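Local coordinates for protein SPI-1 type 3 secretion system secretin (Salmonella enterica subsp. enterica serovar Typhimurium, PDB 4G08) that forms a ring-shaped multimer with an apparent central pore in the outer membrane as the secretin of the type III secretion system, which injects effector proteins into host cells, at residues K115-R120 with P134-M139. Residues are numbered along the deposited sequence; the frame is centred on the assembly and turned at random.
Sequences KNYPLR and PVYVDM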
loop_
_atom_site.group_PDB
_atom_site.type_symbol
_atom_site.label_atom_id
_atom_site.label_comp_id
_atom_site.label_asym_id
_atom_site.label_seq_id
_atom_site.Cartn_x
_atom_site.Cartn_y
_atom_site.Cartn_z
ATOM N N LYS A 115 -4.950 5.927 2.857
ATOM C CA LYS A 115 -4.898 6.638 4.118
ATOM C C LYS A 115 -3.936 6.047 5.155
ATOM O O LYS A 115 -3.526 6.710 6.063
ATOM C CB LYS A 115 -6.279 6.776 4.737
ATOM C CG LYS A 115 -6.890 5.500 5.136
ATOM C CD LYS A 115 -7.971 5.713 6.149
ATOM C CE LYS A 115 -8.983 4.606 6.091
ATOM N NZ LYS A 115 -8.877 3.640 7.181
ATOM N N ASN A 116 -3.611 4.783 4.973
ATOM C CA ASN A 116 -2.720 4.097 5.896
ATOM C C ASN A 116 -1.271 4.534 5.718
ATOM O O ASN A 116 -0.446 4.353 6.614
ATOM C CB ASN A 116 -2.841 2.589 5.708
ATOM C CG ASN A 116 -4.236 2.080 6.015
ATOM O OD1 ASN A 116 -4.743 2.261 7.120
ATOM N ND2 ASN A 116 -4.911 1.566 4.996
ATOM N N TYR A 117 -0.982 5.146 4.576
ATOM C CA TYR A 117 0.383 5.554 4.248
ATOM C C TYR A 117 0.424 7.005 3.793
ATOM O O TYR A 117 0.646 7.293 2.617
ATOM C CB TYR A 117 0.974 4.643 3.176
ATOM C CG TYR A 117 0.730 3.178 3.436
ATOM C CD1 TYR A 117 1.311 2.534 4.517
ATOM C CD2 TYR A 117 -0.114 2.451 2.623
ATOM C CE1 TYR A 117 1.034 1.207 4.788
ATOM C CE2 TYR A 117 -0.412 1.137 2.896
ATOM C CZ TYR A 117 0.137 0.528 3.994
ATOM O OH TYR A 117 -0.184 -0.788 4.246
ATOM N N PRO A 118 0.168 7.927 4.727
ATOM C CA PRO A 118 -0.048 9.322 4.399
ATOM C C PRO A 118 1.244 10.044 4.064
ATOM O O PRO A 118 2.330 9.588 4.422
ATOM C CB PRO A 118 -0.651 9.887 5.685
ATOM C CG PRO A 118 -0.061 9.053 6.758
ATOM C CD PRO A 118 0.012 7.673 6.171
ATOM N N LEU A 119 1.118 11.134 3.320
ATOM C CA LEU A 119 2.240 12.010 3.037
ATOM C C LEU A 119 2.505 12.867 4.259
ATOM O O LEU A 119 1.572 13.384 4.869
ATOM C CB LEU A 119 1.893 12.921 1.863
ATOM C CG LEU A 119 2.167 12.352 0.479
ATOM C CD1 LEU A 119 1.717 10.911 0.368
ATOM C CD2 LEU A 119 1.498 13.203 -0.581
ATOM N N ARG A 120 3.765 12.959 4.655
ATOM C CA ARG A 120 4.123 13.691 5.861
ATOM C C ARG A 120 5.055 14.825 5.501
ATOM O O ARG A 120 6.211 14.601 5.144
ATOM C CB ARG A 120 4.805 12.763 6.863
ATOM C CG ARG A 120 3.859 11.754 7.486
ATOM C CD ARG A 120 4.424 10.354 7.415
ATOM N NE ARG A 120 5.781 10.302 7.935
ATOM C CZ ARG A 120 6.697 9.448 7.510
ATOM N NH1 ARG A 120 6.391 8.581 6.557
ATOM N NH2 ARG A 120 7.900 9.435 8.063
ATOM N N PRO A 134 6.086 -0.822 -1.451
ATOM C CA PRO A 134 6.906 -0.350 -2.544
ATOM C C PRO A 134 6.102 0.084 -3.764
ATOM O O PRO A 134 6.332 1.162 -4.309
ATOM C CB PRO A 134 7.764 -1.566 -2.866
ATOM C CG PRO A 134 7.943 -2.232 -1.549
ATOM C CD PRO A 134 6.693 -1.970 -0.759
ATOM N N VAL A 135 5.108 -0.695 -4.148
ATOM C CA VAL A 135 4.323 -0.326 -5.306
ATOM C C VAL A 135 3.621 1.025 -5.112
ATOM O O VAL A 135 3.481 1.804 -6.058
ATOM C CB VAL A 135 3.279 -1.389 -5.618
ATOM C CG1 VAL A 135 2.301 -1.484 -4.469
ATOM C CG2 VAL A 135 2.571 -1.044 -6.910
ATOM N N TYR A 136 3.222 1.321 -3.881
ATOM C CA TYR A 136 2.585 2.602 -3.561
ATOM C C TYR A 136 3.577 3.761 -3.606
ATOM O O TYR A 136 3.321 4.798 -4.224
ATOM C CB TYR A 136 1.941 2.524 -2.180
ATOM C CG TYR A 136 1.305 3.804 -1.724
ATOM C CD1 TYR A 136 0.161 4.291 -2.332
ATOM C CD2 TYR A 136 1.778 4.455 -0.604
ATOM C CE1 TYR A 136 -0.421 5.460 -1.903
ATOM C CE2 TYR A 136 1.184 5.596 -0.145
ATOM C CZ TYR A 136 0.095 6.100 -0.802
ATOM O OH TYR A 136 -0.536 7.196 -0.268
ATOM N N VAL A 137 4.690 3.591 -2.916
ATOM C CA VAL A 137 5.677 4.645 -2.798
ATOM C C VAL A 137 6.241 4.997 -4.165
ATOM O O VAL A 137 6.399 6.168 -4.501
ATOM C CB VAL A 137 6.817 4.221 -1.865
ATOM C CG1 VAL A 137 7.934 5.245 -1.903
ATOM C CG2 VAL A 137 6.294 4.063 -0.447
ATOM N N ASP A 138 6.406 3.988 -5.009
ATOM C CA ASP A 138 6.904 4.214 -6.360
ATOM C C ASP A 138 5.947 5.109 -7.135
ATOM O O ASP A 138 6.362 6.021 -7.848
ATOM C CB ASP A 138 7.060 2.889 -7.095
ATOM C CG ASP A 138 8.250 2.091 -6.613
ATOM O OD1 ASP A 138 9.067 2.635 -5.841
ATOM O OD2 ASP A 138 8.416 0.945 -7.080
ATOM N N MET A 139 4.660 4.849 -6.981
ATOM C CA MET A 139 3.642 5.696 -7.562
ATOM C C MET A 139 3.739 7.110 -7.013
ATOM O O MET A 139 3.661 8.078 -7.763
ATOM C CB MET A 139 2.269 5.110 -7.266
ATOM C CG MET A 139 1.119 5.812 -7.958
ATOM S SD MET A 139 0.424 7.141 -6.970
ATOM C CE MET A 139 0.042 6.222 -5.492
#
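Tyr136 reaches from the first turn of helix 134-150 to the backbone of Tyr117. Its OH donates a hydrogen bond to Tyr117 O at 3.1 Å. The hydroxyl sits 33° out of the carbonyl plane. Asn114 N makes a weak hydrogen bond to the same OH. Tyr136 CG is anti to its backbone N (chi1 178°), which carries the ring off the helix and across to the loop. The packing is tight at Tyr136 CE2, which lies 3.5 Å from Tyr117 CB. Tyr117 O comes up at the ring edge, near its plane, while CB is set off to one side of that plane. The two rings meet obliquely, with planes at 50°. Asn116 CB lies over one face of the Tyr117 ring. The Leu119 side is looser: its CD1 comes no nearer than 4.4 Å to Tyr136 OH. On the outer side of the loop, Lys115 is exposed and points away from the helix. The contact ties the loop before strand 120-121 to helix 134-150, within the secretin's periplasmic part. Leu119 also packs on Val130 of strand 127-132 and Phe103 of helix 100-109. Tyr117 OH is hydrogen-bonded to Trp73 N, and Tyr136 meets Tyr74, so both tyrosines also reach strand 71-75 of the N0 domain.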